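NO-binding heme-dependent sensor protein (Shewanella oneidensis, PDB 4U9B) binds heme and nitric oxide, probably acts as an H-NOX gas sensor in signalling, and also binds a zinc ion. Local coordinates at residues D11-Q16 / S20-L25; I50-A55 / M60-V65; C141-L146 / I157-D162. All blocks are in the same frame, centred on the assembly; numbering follows the deposited sequence.

Contact 1 of 3, residues D11-Q16 / S20-L25; sequences DMVVAQ and SVWNEL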
loop_
_atom_site.group_PDB
_atom_site.type_symbol
_atom_site.label_atom_id
_atom_site.label_comp_id
_atom_site.label_asym_id
_atom_site.label_seq_id
_atom_site.Cartn_x
_atom_site.Cartn_y
_atom_site.Cartn_z
ATOM N N ASP A 11 -9.143 -8.808 5.738
ATOM C CA ASP A 11 -8.315 -9.861 6.316
ATOM C C ASP A 11 -7.592 -9.356 7.559
ATOM O O ASP A 11 -7.488 -10.062 8.559
ATOM C CB ASP A 11 -7.295 -10.381 5.296
ATOM C CG ASP A 11 -7.941 -11.165 4.167
ATOM O OD1 ASP A 11 -9.105 -11.588 4.323
ATOM O OD2 ASP A 11 -7.279 -11.367 3.127
ATOM N N MET A 12 -7.105 -8.123 7.497
ATOM C CA MET A 12 -6.350 -7.550 8.603
ATOM C C MET A 12 -7.260 -7.233 9.790
ATOM O O MET A 12 -6.978 -7.635 10.920
ATOM C CB MET A 12 -5.616 -6.290 8.141
ATOM C CG MET A 12 -4.599 -5.773 9.140
ATOM S SD MET A 12 -3.659 -4.365 8.524
ATOM C CE MET A 12 -2.368 -4.270 9.764
ATOM N N VAL A 13 -8.354 -6.522 9.527
ATOM C CA VAL A 13 -9.288 -6.120 10.576
ATOM C C VAL A 13 -9.932 -7.339 11.234
ATOM O O VAL A 13 -9.934 -7.460 12.459
ATOM C CB VAL A 13 -10.391 -5.190 10.020
ATOM C CG1 VAL A 13 -11.462 -4.903 11.080
ATOM C CG2 VAL A 13 -9.779 -3.889 9.515
ATOM N N VAL A 14 -10.479 -8.234 10.416
ATOM C CA VAL A 14 -11.129 -9.444 10.918
ATOM C C VAL A 14 -10.168 -10.271 11.771
ATOM O O VAL A 14 -10.540 -10.764 12.835
ATOM C CB VAL A 14 -11.668 -10.319 9.759
ATOM C CG1 VAL A 14 -12.142 -11.682 10.266
ATOM C CG2 VAL A 14 -12.803 -9.607 9.039
ATOM N N ALA A 15 -8.936 -10.419 11.298
ATOM C CA ALA A 15 -7.934 -11.205 12.007
ATOM C C ALA A 15 -7.541 -10.558 13.332
ATOM O O ALA A 15 -7.154 -11.248 14.275
ATOM C CB ALA A 15 -6.703 -11.396 11.133
ATOM N N GLN A 16 -7.648 -9.235 13.399
ATOM C CA GLN A 16 -7.177 -8.481 14.557
ATOM C C GLN A 16 -8.307 -8.066 15.497
ATOM O O GLN A 16 -8.073 -7.833 16.683
ATOM C CB GLN A 16 -6.413 -7.235 14.090
ATOM C CG GLN A 16 -5.889 -6.354 15.217
ATOM C CD GLN A 16 -5.014 -7.116 16.191
ATOM O OE1 GLN A 16 -4.065 -7.792 15.793
ATOM N NE2 GLN A 16 -5.334 -7.016 17.478
ATOM N N SER A 20 -17.370 -9.014 13.531
ATOM C CA SER A 20 -18.379 -8.059 13.999
ATOM C C SER A 20 -17.853 -6.628 13.909
ATOM O O SER A 20 -18.577 -5.705 13.524
ATOM C CB SER A 20 -18.826 -8.380 15.444
ATOM O OG SER A 20 -17.785 -8.208 16.392
ATOM N N VAL A 21 -16.588 -6.448 14.264
ATOM C CA VAL A 21 -15.929 -5.155 14.131
ATOM C C VAL A 21 -15.861 -4.705 12.672
ATOM O O VAL A 21 -16.140 -3.547 12.358
ATOM C CB VAL A 21 -14.509 -5.207 14.725
ATOM C CG1 VAL A 21 -13.713 -3.960 14.359
ATOM C CG2 VAL A 21 -14.589 -5.377 16.234
ATOM N N TRP A 22 -15.485 -5.618 11.783
ATOM C CA TRP A 22 -15.449 -5.306 10.361
ATOM C C TRP A 22 -16.834 -4.916 9.854
ATOM O O TRP A 22 -16.982 -3.922 9.145
ATOM C CB TRP A 22 -14.901 -6.490 9.556
ATOM C CG TRP A 22 -15.039 -6.305 8.079
ATOM C CD1 TRP A 22 -15.928 -6.933 7.256
ATOM C CD2 TRP A 22 -14.274 -5.422 7.247
ATOM N NE1 TRP A 22 -15.761 -6.499 5.963
ATOM C CE2 TRP A 22 -14.755 -5.572 5.932
ATOM C CE3 TRP A 22 -13.233 -4.520 7.489
ATOM C CZ2 TRP A 22 -14.226 -4.857 4.861
ATOM C CZ3 TRP A 22 -12.712 -3.812 6.423
ATOM C CH2 TRP A 22 -13.208 -3.984 5.125
ATOM N N ASN A 23 -17.854 -5.681 10.228
ATOM C CA ASN A 23 -19.200 -5.372 9.781
ATOM C C ASN A 23 -19.695 -4.060 10.384
ATOM O O ASN A 23 -20.401 -3.303 9.716
ATOM C CB ASN A 23 -20.154 -6.523 10.114
ATOM C CG ASN A 23 -20.022 -7.685 9.154
ATOM O OD1 ASN A 23 -19.711 -7.506 7.976
ATOM N ND2 ASN A 23 -20.273 -8.890 9.651
ATOM N N GLU A 24 -19.307 -3.770 11.623
ATOM C CA GLU A 24 -19.653 -2.487 12.231
ATOM C C GLU A 24 -19.054 -1.350 11.413
ATOM O O GLU A 24 -19.729 -0.367 11.110
ATOM C CB GLU A 24 -19.160 -2.390 13.678
ATOM C CG GLU A 24 -19.555 -1.074 14.356
ATOM C CD GLU A 24 -18.840 -0.839 15.672
ATOM O OE1 GLU A 24 -18.048 -1.708 16.094
ATOM O OE2 GLU A 24 -19.070 0.227 16.283
ATOM N N LEU A 25 -17.779 -1.492 11.060
ATOM C CA LEU A 25 -17.089 -0.492 10.258
ATOM C C LEU A 25 -17.779 -0.273 8.914
ATOM O O LEU A 25 -17.863 0.855 8.434
ATOM C CB LEU A 25 -15.630 -0.904 10.041
ATOM C CG LEU A 25 -14.743 -0.835 11.288
ATOM C CD1 LEU A 25 -13.470 -1.643 11.096
ATOM C CD2 LEU A 25 -14.411 0.611 11.628
#

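Contact 2 of 3, residues I50-A55 / M60-V65; sequences IVQDVA and MPIQDV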
loop_
_atom_site.group_PDB
_atom_site.type_symbol
_atom_site.label_atom_id
_atom_site.label_comp_id
_atom_site.label_asym_id
_atom_site.label_seq_id
_atom_site.Cartn_x
_atom_site.Cartn_y
_atom_site.Cartn_z
ATOM N N ILE A 50 -12.837 4.002 7.155
ATOM C CA ILE A 50 -12.639 2.797 7.946
ATOM C C ILE A 50 -11.333 2.880 8.727
ATOM O O ILE A 50 -11.312 2.645 9.935
ATOM C CB ILE A 50 -12.637 1.533 7.065
ATOM C CG1 ILE A 50 -14.043 1.281 6.511
ATOM C CG2 ILE A 50 -12.175 0.311 7.862
ATOM C CD1 ILE A 50 -14.086 0.281 5.379
ATOM N N VAL A 51 -10.246 3.213 8.037
ATOM C CA VAL A 51 -8.936 3.258 8.675
ATOM C C VAL A 51 -8.864 4.403 9.688
ATOM O O VAL A 51 -8.196 4.279 10.711
ATOM C CB VAL A 51 -7.804 3.390 7.631
ATOM C CG1 VAL A 51 -6.442 3.400 8.301
ATOM C CG2 VAL A 51 -7.853 2.225 6.655
ATOM N N GLN A 52 -9.557 5.506 9.411
ATOM C CA GLN A 52 -9.627 6.628 10.350
ATOM C C GLN A 52 -10.287 6.206 11.653
ATOM O O GLN A 52 -9.848 6.598 12.740
ATOM C CB GLN A 52 -10.386 7.809 9.741
ATOM C CG GLN A 52 -10.348 9.081 10.604
ATOM C CD GLN A 52 -9.441 10.173 10.053
ATOM O OE1 GLN A 52 -8.725 9.977 9.070
ATOM N NE2 GLN A 52 -9.472 11.337 10.694
ATOM N N ASP A 53 -11.345 5.412 11.534
ATOM C CA ASP A 53 -12.075 4.907 12.689
ATOM C C ASP A 53 -11.171 4.016 13.538
ATOM O O ASP A 53 -11.071 4.194 14.751
ATOM C CB ASP A 53 -13.311 4.134 12.223
ATOM C CG ASP A 53 -14.322 3.920 13.326
ATOM O OD1 ASP A 53 -13.931 3.888 14.510
ATOM O OD2 ASP A 53 -15.517 3.787 12.996
ATOM N N VAL A 54 -10.503 3.069 12.885
ATOM C CA VAL A 54 -9.575 2.171 13.564
ATOM C C VAL A 54 -8.503 2.964 14.304
ATOM O O VAL A 54 -8.221 2.699 15.472
ATOM C CB VAL A 54 -8.900 1.201 12.566
ATOM C CG1 VAL A 54 -7.801 0.386 13.245
ATOM C CG2 VAL A 54 -9.933 0.275 11.940
ATOM N N ALA A 55 -7.909 3.936 13.621
ATOM C CA ALA A 55 -6.835 4.726 14.209
ATOM C C ALA A 55 -7.317 5.481 15.444
ATOM O O ALA A 55 -6.634 5.497 16.468
ATOM C CB ALA A 55 -6.267 5.694 13.189
ATOM N N MET A 60 -4.158 6.265 17.814
ATOM C CA MET A 60 -2.901 6.357 17.074
ATOM C C MET A 60 -2.986 7.358 15.933
ATOM O O MET A 60 -4.080 7.671 15.459
ATOM C CB MET A 60 -2.519 5.008 16.475
ATOM C CG MET A 60 -2.204 3.914 17.459
ATOM S SD MET A 60 -2.063 2.339 16.595
ATOM C CE MET A 60 -0.837 2.718 15.339
ATOM N N PRO A 61 -1.822 7.837 15.461
ATOM C CA PRO A 61 -1.835 8.602 14.214
ATOM C C PRO A 61 -2.383 7.730 13.102
ATOM O O PRO A 61 -2.090 6.534 13.088
ATOM C CB PRO A 61 -0.357 8.943 13.980
ATOM C CG PRO A 61 0.308 8.744 15.300
ATOM C CD PRO A 61 -0.458 7.662 15.986
ATOM N N ILE A 62 -3.177 8.306 12.209
ATOM C CA ILE A 62 -3.750 7.542 11.114
ATOM C C ILE A 62 -2.642 6.980 10.225
ATOM O O ILE A 62 -2.750 5.865 9.709
ATOM C CB ILE A 62 -4.723 8.407 10.264
ATOM C CG1 ILE A 62 -5.411 7.558 9.200
ATOM C CG2 ILE A 62 -4.015 9.577 9.611
ATOM C CD1 ILE A 62 -6.287 6.550 9.785
ATOM N N GLN A 63 -1.570 7.745 10.067
ATOM C CA GLN A 63 -0.503 7.370 9.147
ATOM C C GLN A 63 0.261 6.130 9.614
ATOM O O GLN A 63 0.805 5.388 8.793
ATOM C CB GLN A 63 0.463 8.545 8.952
ATOM C CG GLN A 63 -0.177 9.764 8.295
ATOM C CD GLN A 63 -0.815 9.445 6.952
ATOM O OE1 GLN A 63 -0.418 8.502 6.273
ATOM N NE2 GLN A 63 -1.821 10.223 6.572
ATOM N N ASP A 64 0.304 5.905 10.923
ATOM C CA ASP A 64 0.953 4.716 11.462
ATOM C C ASP A 64 0.111 3.471 11.181
ATOM O O ASP A 64 0.646 2.394 10.916
ATOM C CB ASP A 64 1.194 4.861 12.966
ATOM C CG ASP A 64 2.392 5.746 13.289
ATOM O OD1 ASP A 64 3.310 5.864 12.450
ATOM O OD2 ASP A 64 2.418 6.320 14.397
ATOM N N VAL A 65 -1.207 3.623 11.239
ATOM C CA VAL A 65 -2.110 2.533 10.889
ATOM C C VAL A 65 -1.987 2.227 9.398
ATOM O O VAL A 65 -1.959 1.066 8.991
ATOM C CB VAL A 65 -3.571 2.876 11.241
ATOM C CG1 VAL A 65 -4.530 1.799 10.725
ATOM C CG2 VAL A 65 -3.720 3.043 12.746
#

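Contact 3 of 3, residues C141-L146 / I157-D162; sequences CAEGLL and IQISHD. With ZN (zinc ion), chain D; HEM (protoporphyrin IX containing Fe), chain B.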
loop_
_atom_site.group_PDB
_atom_site.type_symbol
_atom_site.label_atom_id
_atom_site.label_comp_id
_atom_site.label_asym_id
_atom_site.label_seq_id
_atom_site.Cartn_x
_atom_site.Cartn_y
_atom_site.Cartn_z
ATOM N N CYS A 141 1.475 4.217 3.133
ATOM C CA CYS A 141 1.125 2.887 2.653
ATOM C C CYS A 141 2.239 2.385 1.735
ATOM O O CYS A 141 2.596 1.206 1.761
ATOM C CB CYS A 141 -0.223 2.909 1.923
ATOM S SG CYS A 141 -0.839 1.284 1.403
ATOM N N ALA A 142 2.795 3.292 0.937
ATOM C CA ALA A 142 3.925 2.962 0.070
ATOM C C ALA A 142 5.123 2.533 0.906
ATOM O O ALA A 142 5.805 1.556 0.583
ATOM C CB ALA A 142 4.295 4.153 -0.808
ATOM N N GLU A 143 5.382 3.274 1.979
ATOM C CA GLU A 143 6.497 2.966 2.863
ATOM C C GLU A 143 6.289 1.579 3.461
ATOM O O GLU A 143 7.205 0.758 3.489
ATOM C CB GLU A 143 6.632 4.031 3.966
ATOM C CG GLU A 143 7.896 3.897 4.797
ATOM C CD GLU A 143 8.124 5.055 5.754
ATOM O OE1 GLU A 143 7.879 6.221 5.379
ATOM O OE2 GLU A 143 8.563 4.794 6.889
ATOM N N GLY A 144 5.067 1.317 3.915
ATOM C CA GLY A 144 4.717 0.023 4.471
ATOM C C GLY A 144 4.911 -1.104 3.473
ATOM O O GLY A 144 5.488 -2.141 3.803
ATOM N N LEU A 145 4.433 -0.895 2.250
ATOM C CA LEU A 145 4.566 -1.890 1.186
ATOM C C LEU A 145 6.026 -2.205 0.871
ATOM O O LEU A 145 6.370 -3.348 0.564
ATOM C CB LEU A 145 3.856 -1.406 -0.078
ATOM C CG LEU A 145 2.342 -1.613 -0.076
ATOM C CD1 LEU A 145 1.660 -0.673 -1.049
ATOM C CD2 LEU A 145 2.019 -3.058 -0.409
ATOM N N LEU A 146 6.879 -1.190 0.940
ATOM C CA LEU A 146 8.302 -1.383 0.694
ATOM C C LEU A 146 8.910 -2.275 1.767
ATOM O O LEU A 146 9.708 -3.162 1.466
ATOM C CB LEU A 146 9.024 -0.036 0.639
ATOM C CG LEU A 146 8.766 0.778 -0.632
ATOM C CD1 LEU A 146 9.113 2.240 -0.412
ATOM C CD2 LEU A 146 9.569 0.210 -1.798
ATOM N N ILE A 157 16.080 -3.222 5.282
ATOM C CA ILE A 157 16.146 -1.885 4.700
ATOM C C ILE A 157 15.911 -0.788 5.733
ATOM O O ILE A 157 15.394 -1.035 6.823
ATOM C CB ILE A 157 15.118 -1.708 3.554
ATOM C CG1 ILE A 157 13.676 -1.827 4.070
ATOM C CG2 ILE A 157 15.369 -2.732 2.457
ATOM C CD1 ILE A 157 12.635 -1.315 3.092
ATOM N N GLN A 158 16.312 0.423 5.363
ATOM C CA GLN A 158 16.002 1.630 6.115
ATOM C C GLN A 158 15.420 2.624 5.116
ATOM O O GLN A 158 15.854 2.660 3.964
ATOM C CB GLN A 158 17.254 2.193 6.796
ATOM C CG GLN A 158 17.054 2.615 8.237
ATOM C CD GLN A 158 18.363 2.978 8.917
ATOM O OE1 GLN A 158 19.354 3.296 8.256
ATOM N NE2 GLN A 158 18.377 2.919 10.244
ATOM N N ILE A 159 14.431 3.407 5.541
ATOM C CA ILE A 159 13.804 4.386 4.656
ATOM C C ILE A 159 13.849 5.785 5.252
ATOM O O ILE A 159 13.427 6.008 6.389
ATOM C CB ILE A 159 12.334 4.015 4.344
ATOM C CG1 ILE A 159 12.284 2.650 3.647
ATOM C CG2 ILE A 159 11.675 5.095 3.464
ATOM C CD1 ILE A 159 10.895 2.190 3.242
ATOM N N SER A 160 14.378 6.719 4.466
ATOM C CA SER A 160 14.318 8.138 4.783
ATOM C C SER A 160 13.228 8.770 3.933
ATOM O O SER A 160 13.197 8.599 2.718
ATOM C CB SER A 160 15.662 8.821 4.533
ATOM O OG SER A 160 16.671 8.270 5.365
ATOM N N HIS A 161 12.338 9.498 4.589
ATOM C CA HIS A 161 11.147 10.048 3.962
ATOM C C HIS A 161 11.116 11.541 4.288
ATOM O O HIS A 161 10.232 12.017 5.000
ATOM C CB HIS A 161 9.917 9.295 4.488
ATOM C CG HIS A 161 8.628 9.633 3.806
ATOM N ND1 HIS A 161 7.528 8.805 3.870
ATOM C CD2 HIS A 161 8.247 10.708 3.075
ATOM C CE1 HIS A 161 6.528 9.350 3.200
ATOM N NE2 HIS A 161 6.938 10.506 2.710
ATOM N N ASP A 162 12.101 12.270 3.762
ATOM C CA ASP A 162 12.393 13.632 4.215
ATOM C C ASP A 162 11.722 14.724 3.380
ATOM O O ASP A 162 11.752 15.899 3.750
ATOM C CB ASP A 162 13.906 13.863 4.230
ATOM C CG ASP A 162 14.625 12.984 5.241
ATOM O OD1 ASP A 162 14.026 12.656 6.288
ATOM O OD2 ASP A 162 15.792 12.621 4.992
HETATM ZN ZN ZN D . 5.041 11.368 2.289
HETATM C CHA HEM B . -2.233 0.600 -5.069
HETATM C CHB HEM B . 2.438 1.292 -4.007
HETATM C CHC HEM B . 3.410 -3.314 -5.069
HETATM C CHD HEM B . -0.926 -3.615 -7.221
HETATM C C1A HEM B . -1.085 1.112 -4.518
HETATM C C2A HEM B . -1.001 2.202 -3.566
HETATM C C3A HEM B . 0.292 2.383 -3.277
HETATM C C4A HEM B . 1.068 1.424 -4.030
HETATM C CMA HEM B . 0.887 3.422 -2.310
HETATM C CAA HEM B . -2.188 3.007 -2.988
HETATM C CBA HEM B . -2.819 3.899 -4.061
HETATM C CGA HEM B . -2.153 5.252 -4.178
HETATM O O1A HEM B . -2.620 6.073 -5.016
HETATM O O2A HEM B . -1.165 5.535 -3.450
HETATM C C1B HEM B . 3.106 0.101 -4.143
HETATM C C2B HEM B . 4.469 -0.159 -3.734
HETATM C C3B HEM B . 4.750 -1.439 -4.040
HETATM C C4B HEM B . 3.555 -2.019 -4.627
HETATM C CMB HEM B . 5.362 0.931 -3.099
HETATM C CAB HEM B . 6.042 -2.262 -3.820
HETATM C CBB HEM B . 6.992 -1.930 -2.941
HETATM C C1C HEM B . 2.318 -3.806 -5.755
HETATM C C2C HEM B . 2.188 -5.145 -6.282
HETATM C C3C HEM B . 1.002 -5.254 -6.893
HETATM C C4C HEM B . 0.325 -3.969 -6.762
HETATM C CMC HEM B . 3.263 -6.244 -6.152
HETATM C CAC HEM B . 0.508 -6.557 -7.573
HETATM C CBC HEM B . -0.548 -6.605 -8.393
HETATM C C1D HEM B . -1.697 -2.571 -6.759
HETATM C C2D HEM B . -3.126 -2.474 -6.941
HETATM C C3D HEM B . -3.533 -1.164 -6.272
HETATM C C4D HEM B . -2.313 -0.592 -5.753
HETATM C CMD HEM B . -4.051 -3.484 -7.648
HETATM C CAD HEM B . -4.947 -0.569 -6.164
HETATM C CBD HEM B . -5.235 0.330 -7.363
HETATM C CGD HEM B . -6.621 0.899 -7.217
HETATM O O1D HEM B . -7.130 0.912 -6.070
HETATM O O2D HEM B . -7.217 1.340 -8.238
HETATM N NA HEM B . 0.198 0.655 -4.774
HETATM N NB HEM B . 2.577 -1.051 -4.678
HETATM N NC HEM B . 1.162 -3.115 -6.067
HETATM N ND HEM B . -1.255 -1.448 -6.058
HETATM FE FE HEM B . 0.718 -1.155 -5.576
HETATM O O HOH W 1 10.942 5.648 7.809
#

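Contact 1 of 3, residues D11-Q16 / S20-L25
Val13 packs against Val21, Trp22 and Leu25 in the first helical hairpin of the H-NOX fold, where helix 3-17 turns almost at once into helix 19-29. The two short segments run at 132° to each other, 8.6 Å apart between axes, and the contact is wholly apolar. Val13 can be followed outward. Its CB lies 3.9 Å from Trp22 CE3, oblique to the indole, while the valine and tryptophan side chains as a whole cross at about a right angle. CG1, anti to the backbone N (chi1 173°), is thereby turned at the second helix: it reaches Leu25 CD1 at 3.8 Å, tip to tip, passes Val21 CG1 at 4.1 Å and also lies 4.0 Å from Trp22 CE3. CG2, the other branch, stays beside the backbone N and comes only as near as 4.1 Å to Trp22 CE3. The valine is therefore wedged among three residues of helix 19-29. The same tryptophan also touches Leu9 and Glu10 of helix 3-17, and Leu25 continues onto Ile50 and Val54 of helix 44-58. Asp11, away from the packed face, forms a salt bridge with Arg80 of helix 62-80. The next residue after Val13, Val14, also takes part, slanting across the base of the tryptophan, where Val14 CG2 lies 3.8 Å from Trp22 CB.

Contact 2 of 3, residues I50-A55 / M60-V65
The carbonyl of Ala55 accepts the N-H of Met60, the donor being tilted 28° from the carbonyl plane. The bond is of normal length and fairly straight: Met60 N lies 2.9 Å from Ala55 O, with 162° at the hydrogen. A second flat group, the amide of Gln52, is carried by a side chain that crosses Ile62 at about a right angle, its OE1 a loose 4.1 Å from Ile62 CG1; the bend at chi2 of Gln52 brings the amide back toward the isoleucine. Deeper in, Ile62 carries the packing. Its CG1 is anti to the backbone N (chi1 -175°), and the bend at chi2 turns CD1 onto the backbone of Val51 and Gln52. There Ile62 CD1 lies only 3.1 Å from Val51 O, a close approach of a methyl to a backbone oxygen that helix 44-58 already uses to bind Ala55 N. The same methyl touches Ala55 CB at 3.5 Å and presses on Val51 CG1. Tightness recurs next to it: Val51 CG1 and Val65 CG1 are 3.5 Å apart, closer than usual for carbons, as the two valines slide past each other in opposite directions. The other branch of Val65, CG2, rests on Ala55 CB at 3.7 Å. The small Ala55 side chain is consistent with the close approach of both branched neighbours. Pro61 is at the N-cap of helix 62-80, and the contact joins the end of helix 44-58 to the start of helix 62-80 across a short connection in the helical part of the H-NOX fold.

Contact 3 of 3, residues C141-L146 / I157-D162
The zinc site of this H-NOX protein is tied to the heme-packed helix 139-152 by a His-carboxylate pair, His161 with Glu143. His161 ND1 donates to Glu143 OE1 over 3.0 Å, nearly straight at 167°. The oxygen lies in the imidazole plane at the ring edge and is met end-on, nearly along its C-O bond, while carboxylate and ring planes stand 58° apart. NE2 of the same ring binds the zinc ion at 2.1 Å, so metal and carboxylate together fix the rotation of the imidazole; Cys139, Cys164 and Cys172 complete the site. An extended Glu143 chain, with CG anti to the backbone N, reaches the strand. Its other oxygen, OE2, accepts a bond of 2.7 Å from a water that also donates to Ile159 O at 2.9 Å, and pairs with Lys67. An alanine in place of the glutamate removes the carboxylate, which would probably leave His161 ND1 without its acceptor, Lys67 without this counter-charge and the imidazole freer to turn about its zinc bond. Beside these polar atoms Ile159 packs its CD1 on Glu143 CG at 3.8 Å and on Leu146 CB at 3.9 Å, crossing the leucine at about a right angle. On the heme side, Leu146 CD2 touches HEM CBB at 3.5 Å, and Leu145 CD1 lies equally near HEM C1B. The helix thus lies between the heme and the strand: helix 62-80 touches Leu145 and Cys141 through Val66, Leu73 and Phe74, and strand 172-179, beside outermost strand 156-163, packs on Leu146 and His161.

In the fold
From the N terminus the three contacts come in series, each closing before the next opens, with none nesting or crossing. Contact 1 closes the turn between helices 3-17 and 19-29, and contact 2 the one between helices 44-58 and 62-80. These two touch: Leu25 of helix 19-29 packs on Ile50, Asp53 and Val54 of helix 44-58, which joins the four helices. Helix 62-80 begins in contact 2 and runs on to pack against helix 139-152, although contacts 2 and 3 do not touch and stay about 6 Å apart at their nearest atoms. Contact 3 closes the connection between helix 139-152 and strand 156-163, setting that helix against the antiparallel sheet.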